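Local coordinates for protein peptidoglycan N-acetylglucosamine deacetylase (Agathobacter rectalis, PDB 5JMU) that probably removes acetyl groups from the N-acetylglucosamine of peptidoglycan, this chain being its zinc-binding catalytic domain of the NodB homology type, at residues D39-Y44 and N194-I199; G70-I75 and A111-F116. One frame throughout, in Å; residues are numbered along the deposited sequence.

Interaction 1 (D39-Y44 and N194-I199); sequences DVLDKY and NAVEQI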
loop_
_atom_site.group_PDB
_atom_site.type_symbol
_atom_site.label_atom_id
_atom_site.label_comp_id
_atom_site.label_asym_id
_atom_site.label_seq_id
_atom_site.Cartn_x
_atom_site.Cartn_y
_atom_site.Cartn_z
ATOM N N ASP A 39 16.551 3.167 4.123
ATOM C CA ASP A 39 17.969 2.869 4.079
ATOM C C ASP A 39 18.161 1.417 3.648
ATOM O O ASP A 39 19.061 1.093 2.865
ATOM C CB ASP A 39 18.601 3.106 5.465
ATOM C CG ASP A 39 18.696 4.587 5.822
ATOM O OD1 ASP A 39 18.559 5.428 4.923
ATOM O OD2 ASP A 39 18.920 4.908 7.010
ATOM N N VAL A 40 17.322 0.521 4.178
ATOM C CA VAL A 40 17.406 -0.895 3.761
ATOM C C VAL A 40 17.075 -1.061 2.270
ATOM O O VAL A 40 17.774 -1.790 1.546
ATOM C CB VAL A 40 16.453 -1.788 4.591
ATOM C CG1 VAL A 40 16.290 -3.201 3.971
ATOM C CG2 VAL A 40 16.937 -1.908 6.021
ATOM N N LEU A 41 16.014 -0.389 1.823
ATOM C CA LEU A 41 15.631 -0.490 0.411
ATOM C C LEU A 41 16.769 0.022 -0.474
ATOM O O LEU A 41 17.054 -0.582 -1.524
ATOM C CB LEU A 41 14.320 0.273 0.147
ATOM C CG LEU A 41 13.105 -0.310 0.861
ATOM C CD1 LEU A 41 11.919 0.661 0.764
ATOM C CD2 LEU A 41 12.741 -1.740 0.336
ATOM N N ASP A 42 17.411 1.116 -0.054
ATOM C CA ASP A 42 18.563 1.641 -0.788
ATOM C C ASP A 42 19.738 0.662 -0.794
ATOM O O ASP A 42 20.437 0.524 -1.801
ATOM C CB ASP A 42 19.031 2.946 -0.185
ATOM C CG ASP A 42 18.203 4.124 -0.634
ATOM O OD1 ASP A 42 17.346 3.967 -1.559
ATOM O OD2 ASP A 42 18.411 5.218 -0.061
ATOM N N LYS A 43 19.959 -0.011 0.332
ATOM C CA LYS A 43 21.038 -0.971 0.426
ATOM C C LYS A 43 20.922 -2.063 -0.650
ATOM O O LYS A 43 21.943 -2.493 -1.189
ATOM C CB LYS A 43 21.063 -1.590 1.823
ATOM C CG LYS A 43 22.155 -2.625 2.030
ATOM C CD LYS A 43 22.103 -3.152 3.461
ATOM C CE LYS A 43 23.152 -4.242 3.704
ATOM N NZ LYS A 43 23.061 -4.767 5.107
ATOM N N TYR A 44 19.696 -2.444 -1.004
ATOM C CA TYR A 44 19.457 -3.530 -1.958
ATOM C C TYR A 44 18.987 -2.976 -3.294
ATOM O O TYR A 44 18.631 -3.738 -4.178
ATOM C CB TYR A 44 18.425 -4.535 -1.386
ATOM C CG TYR A 44 19.071 -5.287 -0.241
ATOM C CD1 TYR A 44 19.845 -6.420 -0.481
ATOM C CD2 TYR A 44 19.008 -4.792 1.063
ATOM C CE1 TYR A 44 20.489 -7.070 0.550
ATOM C CE2 TYR A 44 19.677 -5.442 2.113
ATOM C CZ TYR A 44 20.391 -6.568 1.849
ATOM O OH TYR A 44 21.067 -7.194 2.885
ATOM N N ASN A 194 11.776 -4.695 10.160
ATOM C CA ASN A 194 13.049 -5.390 10.363
ATOM C C ASN A 194 13.118 -6.716 9.588
ATOM O O ASN A 194 14.179 -7.344 9.508
ATOM C CB ASN A 194 13.293 -5.648 11.859
ATOM C CG ASN A 194 13.706 -4.395 12.606
ATOM O OD1 ASN A 194 14.038 -3.373 11.989
ATOM N ND2 ASN A 194 13.725 -4.481 13.939
ATOM N N ALA A 195 11.984 -7.133 9.029
ATOM C CA ALA A 195 11.923 -8.338 8.215
ATOM C C ALA A 195 12.314 -8.091 6.754
ATOM O O ALA A 195 12.589 -9.014 6.005
ATOM C CB ALA A 195 10.502 -8.915 8.263
ATOM N N VAL A 196 12.306 -6.833 6.338
ATOM C CA VAL A 196 12.363 -6.545 4.902
ATOM C C VAL A 196 13.711 -6.979 4.297
ATOM O O VAL A 196 13.751 -7.548 3.185
ATOM C CB VAL A 196 12.117 -5.049 4.645
ATOM C CG1 VAL A 196 12.437 -4.674 3.179
ATOM C CG2 VAL A 196 10.650 -4.708 4.991
ATOM N N GLU A 197 14.798 -6.785 5.046
ATOM C CA GLU A 197 16.096 -7.198 4.525
ATOM C C GLU A 197 16.178 -8.693 4.136
ATOM O O GLU A 197 16.625 -9.058 3.023
ATOM C CB GLU A 197 17.219 -6.838 5.527
ATOM C CG GLU A 197 18.592 -7.278 5.031
ATOM C CD GLU A 197 19.747 -6.612 5.781
ATOM O OE1 GLU A 197 19.643 -6.404 7.010
ATOM O OE2 GLU A 197 20.762 -6.306 5.132
ATOM N N GLN A 198 15.747 -9.576 5.035
ATOM C CA GLN A 198 15.757 -11.004 4.735
ATOM C C GLN A 198 14.787 -11.357 3.616
ATOM O O GLN A 198 15.095 -12.242 2.813
ATOM C CB GLN A 198 15.411 -11.797 5.965
ATOM C CG GLN A 198 16.545 -11.924 6.941
ATOM C CD GLN A 198 15.995 -12.458 8.255
ATOM O OE1 GLN A 198 15.911 -13.674 8.463
ATOM N NE2 GLN A 198 15.573 -11.559 9.130
ATOM N N ILE A 199 13.637 -10.662 3.550
ATOM C CA ILE A 199 12.687 -10.898 2.469
ATOM C C ILE A 199 13.335 -10.568 1.112
ATOM O O ILE A 199 13.225 -11.349 0.158
ATOM C CB ILE A 199 11.394 -10.060 2.695
ATOM C CG1 ILE A 199 10.585 -10.666 3.860
ATOM C CG2 ILE A 199 10.517 -10.011 1.436
ATOM C CD1 ILE A 199 9.523 -9.654 4.458
#
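Val40 and Glu197 mark the closest approach of two backbones, their CA atoms 6.5 Å apart, where helix 34-43 meets helix 196-205. In the distorted beta/alpha barrel expected of a NodB-type deacetylase, helix 34-43 follows strand 21-27, helix 196-205 comes after the adjacent parallel strand 180-186 and a short helical turn at 190-193, and the two pack beside each other outside the sheet. The inner part of the contact is apolar: CG1 of Val196 meets CD2 of Leu41 at 4.1 Å and CG1 of Val40 at 4.2 Å. Val40 CG1 also lies against the backbone of helix 196-205, 4.0 Å from Glu197 N. Farther out, Glu197 reaches across with an extended chain, CG anti to the backbone N (chi1 179°), and brings one carboxylate oxygen to two donors. Lys43, itself fully extended, forms a salt bridge from NZ to the syn lone pair of OE2 at 2.8 Å. OE2 also accepts from Tyr44 OH; the modelled 2.4 Å is very short and its exact length doubtful. Were Glu197 an alanine, the Lys43 ammonium would probably lose its countercharge and the Tyr44 hydroxyl its acceptor here. OE2 sits at the Tyr44 ring edge, the carboxylate plane turned 77° from the ring.

Interaction 2 (G70-I75 and A111-F116); sequences GHTVAI and ASIIRF
Ile75 and Ile114 form a single parallel beta bridge, their CA atoms 4.5 Å apart, although the touching parts of the two segments run 69° apart. Two backbone hydrogen bonds make it: Ile75 N donates to Ile113 O at 3.0 Å, and Arg115 N to Ile75 O at 2.9 Å. Ile114 CA also lies 3.2 Å from Ile75 O, a bent CA-H...O contact. Where the chains splay apart, water 1 takes over, donating to Val73 O and accepting from Ser112 N. Apolar contacts fill both sides. With Ile75 CG1 anti to the carbonyl carbon (chi1 -65°), that atom meets Ala111 CB at 3.6 Å, while Ile75 CB faces CG2 of Ile114 at 3.8 Å. Ala74 CB packs on Ile113 CB, 4.1 Å away. Arg115 lies near the metal site: its guanidinium forms a salt bridge with Asp27, and its carbonyl oxygen accepts from ND1 of the zinc ligand His76, probably steadying that ring. Strand 113-114 is joined by this one bridge to the edge of 72-77 not paired with strand 49-53, consistent with a continuation of the barrel wall; Ile75 packs on helix 89-107, Ile114 on helix 132-142, and Ala74 and Ile113 share Phe51 of strand 49-53.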
loop_
_atom_site.group_PDB
_atom_site.type_symbol
_atom_site.label_atom_id
_atom_site.label_comp_id
_atom_site.label_asym_id
_atom_site.label_seq_id
_atom_site.Cartn_x
_atom_site.Cartn_y
_atom_site.Cartn_z
ATOM N N GLY A 70 12.721 7.400 -5.226
ATOM C CA GLY A 70 12.252 6.617 -6.348
ATOM C C GLY A 70 11.091 5.671 -6.041
ATOM O O GLY A 70 10.671 4.890 -6.909
ATOM N N HIS A 71 10.580 5.734 -4.820
ATOM C CA HIS A 71 9.429 4.881 -4.457
ATOM C C HIS A 71 8.125 5.481 -4.933
ATOM O O HIS A 71 8.060 6.664 -5.242
ATOM C CB HIS A 71 9.373 4.694 -2.942
ATOM C CG HIS A 71 10.649 4.165 -2.410
ATOM N ND1 HIS A 71 11.086 2.892 -2.713
ATOM C CD2 HIS A 71 11.633 4.749 -1.687
ATOM C CE1 HIS A 71 12.289 2.713 -2.203
ATOM N NE2 HIS A 71 12.636 3.819 -1.554
ATOM N N THR A 72 7.095 4.637 -5.040
ATOM C CA THR A 72 5.764 5.133 -5.347
ATOM C C THR A 72 5.087 5.613 -4.070
ATOM O O THR A 72 5.052 4.898 -3.074
ATOM C CB THR A 72 4.931 4.028 -6.007
ATOM O OG1 THR A 72 5.548 3.742 -7.293
ATOM C CG2 THR A 72 3.453 4.477 -6.154
ATOM N N VAL A 73 4.573 6.836 -4.114
ATOM C CA VAL A 73 3.818 7.380 -3.003
ATOM C C VAL A 73 2.348 7.389 -3.386
ATOM O O VAL A 73 1.958 7.982 -4.426
ATOM C CB VAL A 73 4.317 8.810 -2.666
ATOM C CG1 VAL A 73 3.369 9.463 -1.609
ATOM C CG2 VAL A 73 5.720 8.715 -2.139
ATOM N N ALA A 74 1.554 6.660 -2.604
ATOM C CA ALA A 74 0.137 6.454 -2.897
ATOM C C ALA A 74 -0.704 6.832 -1.655
ATOM O O ALA A 74 -0.186 6.991 -0.556
ATOM C CB ALA A 74 -0.101 5.004 -3.299
ATOM N N ILE A 75 -2.015 6.974 -1.835
ATOM C CA ILE A 75 -2.876 7.380 -0.727
ATOM C C ILE A 75 -3.419 6.218 0.063
ATOM O O ILE A 75 -3.860 5.269 -0.550
ATOM C CB ILE A 75 -4.067 8.181 -1.279
ATOM C CG1 ILE A 75 -3.554 9.478 -1.899
ATOM C CG2 ILE A 75 -5.066 8.513 -0.125
ATOM C CD1 ILE A 75 -4.632 10.314 -2.671
ATOM N N ALA A 111 -1.115 12.072 -6.248
ATOM C CA ALA A 111 -1.110 10.609 -6.220
ATOM C C ALA A 111 -1.962 10.067 -7.330
ATOM O O ALA A 111 -2.930 10.729 -7.747
ATOM C CB ALA A 111 -1.633 10.077 -4.861
ATOM N N SER A 112 -1.625 8.871 -7.816
ATOM C CA SER A 112 -2.406 8.159 -8.833
ATOM C C SER A 112 -3.086 6.870 -8.365
ATOM O O SER A 112 -3.979 6.374 -9.043
ATOM C CB SER A 112 -1.506 7.780 -10.021
ATOM O OG SER A 112 -0.996 8.946 -10.681
ATOM N N ILE A 113 -2.618 6.339 -7.242
ATOM C CA ILE A 113 -3.005 5.031 -6.736
ATOM C C ILE A 113 -3.396 5.205 -5.283
ATOM O O ILE A 113 -2.797 6.023 -4.575
ATOM C CB ILE A 113 -1.823 3.995 -6.837
ATOM C CG1 ILE A 113 -1.223 4.003 -8.249
ATOM C CG2 ILE A 113 -2.329 2.552 -6.457
ATOM C CD1 ILE A 113 0.022 3.061 -8.435
ATOM N N ILE A 114 -4.411 4.459 -4.860
ATOM C CA ILE A 114 -4.825 4.441 -3.461
ATOM C C ILE A 114 -4.949 3.024 -2.943
ATOM O O ILE A 114 -4.996 2.047 -3.722
ATOM C CB ILE A 114 -6.185 5.193 -3.237
ATOM C CG1 ILE A 114 -7.362 4.325 -3.714
ATOM C CG2 ILE A 114 -6.203 6.507 -3.980
ATOM C CD1 ILE A 114 -8.736 4.890 -3.240
ATOM N N ARG A 115 -4.989 2.877 -1.616
ATOM C CA ARG A 115 -5.397 1.618 -0.997
ATOM C C ARG A 115 -6.444 1.973 0.036
ATOM O O ARG A 115 -6.161 2.720 0.976
ATOM C CB ARG A 115 -4.228 0.892 -0.349
ATOM C CG ARG A 115 -4.726 -0.380 0.451
ATOM C CD ARG A 115 -3.517 -1.192 0.893
ATOM N NE ARG A 115 -2.908 -1.896 -0.230
ATOM C CZ ARG A 115 -1.624 -2.306 -0.225
ATOM N NH1 ARG A 115 -0.840 -2.028 0.825
ATOM N NH2 ARG A 115 -1.119 -3.010 -1.257
ATOM N N PHE A 116 -7.636 1.414 -0.109
ATOM C CA PHE A 116 -8.685 1.667 0.858
ATOM C C PHE A 116 -8.293 1.144 2.229
ATOM O O PHE A 116 -7.790 0.017 2.325
ATOM C CB PHE A 116 -9.969 0.947 0.446
ATOM C CG PHE A 116 -10.633 1.501 -0.760
ATOM C CD1 PHE A 116 -11.418 2.667 -0.707
ATOM C CD2 PHE A 116 -10.486 0.858 -1.996
ATOM C CE1 PHE A 116 -12.089 3.160 -1.840
ATOM C CE2 PHE A 116 -11.147 1.371 -3.164
ATOM C CZ PHE A 116 -11.942 2.526 -3.092
HETATM O O HOH W 1 0.388 7.196 -6.621
#

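In the fold
Interaction 1 joins two helices of the outer layer and is only partly buried, whereas interaction 2 is a buried link in the barrel wall, near the zinc site. Their centres lie about 20 Å apart and they share no helix or strand. Chemistry follows place: in 39-44 with 194-199, charged and hydroxyl groups close the outer side of an apolar patch, while in 70-75 with 111-116 main-chain bonds join the strands among aliphatic side chains, and a water bridges strand 72-77 to the loop before 113-114. Interaction 2 is nested within the chain loop that interaction 1 closes. The two meet where Leu41 CD1 packs against His71 CE1 at 3.6 Å, linking helix 34-43 to the lead-in of strand 72-77.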